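Glutathione S-transferase domain (PDB 4HZ2) binds glutathione and probably acts as a glutathione transferase. Local coordinates at residues B[75-80]-B[93-98]. Sequence-based numbering, arbitrary orientation.
Sequences PVVVLD and LHFAEG
Phe95 reaches from the last turn of helix 88-96 to strand 76-78 and meets Val77 and Leu79 with the far end of its ring. CZ does most of the touching. Phe95 CZ lies 4.0 Å from Val77 CG1, which approaches the ring obliquely. Leu79 CD2 sits at the ring edge, near its plane, 3.9 Å from Phe95 CZ. Val77 CG1 is anti to the backbone N (chi1 174°), which turns this methyl to the helix. No hydrogen bond crosses the contact. One face of the ring is covered from its own helix: His94 CD2 stands 3.6 Å above the plane of the Phe95 ring, over its centre. This is the thioredoxin-like N-terminal domain of a glutathione transferase, where the helix packs on the four-stranded sheet. A cis peptide bond precedes Pro75, just before the strand, and Pro75 touches the bound glutathione. Leu41 and Leu85 also touch Phe95, and His46 meets its ring edge-to-face. The contact loosens at His94, which is partly exposed, as is Leu79. His94 NE2 stays 4.7 Å from Leu79 CD1, its nearest approach to segment 75-80. His94 ND1 instead hydrogen-bonds Thr110 OG1 of the second subunit.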
loop_
_atom_site.group_PDB
_atom_site.type_symbol
_atom_site.label_atom_id
_atom_site.label_comp_id
_atom_site.label_asym_id
_atom_site.label_seq_id
_atom_site.Cartn_x
_atom_site.Cartn_y
_atom_site.Cartn_z
ATOM N N PRO B 75 -5.204 -10.165 -7.607
ATOM C CA PRO B 75 -4.885 -11.590 -7.712
ATOM C C PRO B 75 -4.921 -12.326 -6.393
ATOM O O PRO B 75 -4.665 -11.753 -5.328
ATOM C CB PRO B 75 -3.444 -11.586 -8.230
ATOM C CG PRO B 75 -2.872 -10.280 -7.703
ATOM C CD PRO B 75 -4.017 -9.316 -7.862
ATOM N N VAL B 76 -5.220 -13.618 -6.485
ATOM C CA VAL B 76 -5.029 -14.535 -5.387
ATOM C C VAL B 76 -4.224 -15.676 -5.988
ATOM O O VAL B 76 -4.510 -16.134 -7.092
ATOM C CB VAL B 76 -6.379 -15.047 -4.824
ATOM C CG1 VAL B 76 -6.151 -16.236 -3.928
ATOM C CG2 VAL B 76 -7.101 -13.938 -4.064
ATOM N N VAL B 77 -3.173 -16.080 -5.298
ATOM C CA VAL B 77 -2.380 -17.230 -5.714
ATOM C C VAL B 77 -2.648 -18.368 -4.721
ATOM O O VAL B 77 -2.497 -18.190 -3.517
ATOM C CB VAL B 77 -0.879 -16.889 -5.740
ATOM C CG1 VAL B 77 -0.029 -18.135 -6.022
ATOM C CG2 VAL B 77 -0.606 -15.766 -6.750
ATOM N N VAL B 78 -3.039 -19.536 -5.224
ATOM C CA VAL B 78 -3.297 -20.664 -4.349
ATOM C C VAL B 78 -2.239 -21.737 -4.600
ATOM O O VAL B 78 -2.054 -22.181 -5.733
ATOM C CB VAL B 78 -4.716 -21.244 -4.545
ATOM C CG1 VAL B 78 -4.942 -22.391 -3.568
ATOM C CG2 VAL B 78 -5.773 -20.157 -4.359
ATOM N N LEU B 79 -1.523 -22.102 -3.539
ATOM C CA LEU B 79 -0.396 -23.046 -3.607
ATOM C C LEU B 79 -0.928 -24.469 -3.674
ATOM O O LEU B 79 -2.102 -24.708 -3.369
ATOM C CB LEU B 79 0.507 -22.883 -2.376
ATOM C CG LEU B 79 0.960 -21.468 -2.020
ATOM C CD1 LEU B 79 1.925 -21.452 -0.833
ATOM C CD2 LEU B 79 1.594 -20.826 -3.247
ATOM N N ASP B 80 -0.076 -25.420 -4.048
ATOM C CA ASP B 80 -0.547 -26.782 -4.244
ATOM C C ASP B 80 -1.070 -27.393 -2.937
ATOM O O ASP B 80 -1.814 -28.367 -2.956
ATOM C CB ASP B 80 0.536 -27.663 -4.868
ATOM C CG ASP B 80 1.850 -27.592 -4.118
ATOM O OD1 ASP B 80 1.904 -26.923 -3.061
ATOM O OD2 ASP B 80 2.831 -28.205 -4.589
ATOM N N LEU B 93 6.635 -9.925 -2.924
ATOM C CA LEU B 93 7.558 -10.154 -1.811
ATOM C C LEU B 93 7.688 -11.626 -1.468
ATOM O O LEU B 93 8.749 -12.068 -1.063
ATOM C CB LEU B 93 7.118 -9.359 -0.570
ATOM C CG LEU B 93 7.362 -7.846 -0.629
ATOM C CD1 LEU B 93 6.477 -7.153 0.411
ATOM C CD2 LEU B 93 8.845 -7.585 -0.357
ATOM N N HIS B 94 6.616 -12.382 -1.633
ATOM C CA HIS B 94 6.650 -13.765 -1.160
ATOM C C HIS B 94 7.536 -14.625 -2.064
ATOM O O HIS B 94 8.389 -15.424 -1.588
ATOM C CB HIS B 94 5.220 -14.340 -1.166
ATOM C CG HIS B 94 5.159 -15.766 -0.733
ATOM N ND1 HIS B 94 5.100 -16.128 0.596
ATOM C CD2 HIS B 94 5.186 -16.924 -1.448
ATOM C CE1 HIS B 94 5.059 -17.454 0.683
ATOM N NE2 HIS B 94 5.131 -17.961 -0.539
ATOM N N PHE B 95 7.290 -14.512 -3.371
ATOM C CA PHE B 95 8.048 -15.295 -4.357
ATOM C C PHE B 95 9.432 -14.767 -4.712
ATOM O O PHE B 95 10.271 -15.524 -5.186
ATOM C CB PHE B 95 7.210 -15.531 -5.608
ATOM C CG PHE B 95 6.022 -16.404 -5.339
ATOM C CD1 PHE B 95 4.768 -15.832 -5.147
ATOM C CD2 PHE B 95 6.175 -17.790 -5.184
ATOM C CE1 PHE B 95 3.669 -16.607 -4.851
ATOM C CE2 PHE B 95 5.065 -18.586 -4.886
ATOM C CZ PHE B 95 3.801 -17.987 -4.746
ATOM N N ALA B 96 9.687 -13.472 -4.492
ATOM C CA ALA B 96 10.997 -12.942 -4.816
ATOM C C ALA B 96 12.014 -13.195 -3.714
ATOM O O ALA B 96 13.223 -13.076 -3.933
ATOM C CB ALA B 96 10.893 -11.477 -5.126
ATOM N N GLU B 97 11.527 -13.611 -2.543
ATOM C CA GLU B 97 12.383 -13.846 -1.391
ATOM C C GLU B 97 13.474 -14.854 -1.745
ATOM O O GLU B 97 13.180 -15.933 -2.285
ATOM C CB GLU B 97 11.521 -14.342 -0.222
ATOM C CG GLU B 97 12.201 -14.409 1.125
ATOM C CD GLU B 97 12.592 -13.040 1.660
ATOM O OE1 GLU B 97 13.811 -12.804 1.753
ATOM O OE2 GLU B 97 11.690 -12.209 2.005
ATOM N N GLY B 98 14.732 -14.504 -1.458
ATOM C CA GLY B 98 15.897 -15.378 -1.740
ATOM C C GLY B 98 16.339 -15.410 -3.202
ATOM O O GLY B 98 17.156 -16.248 -3.598
#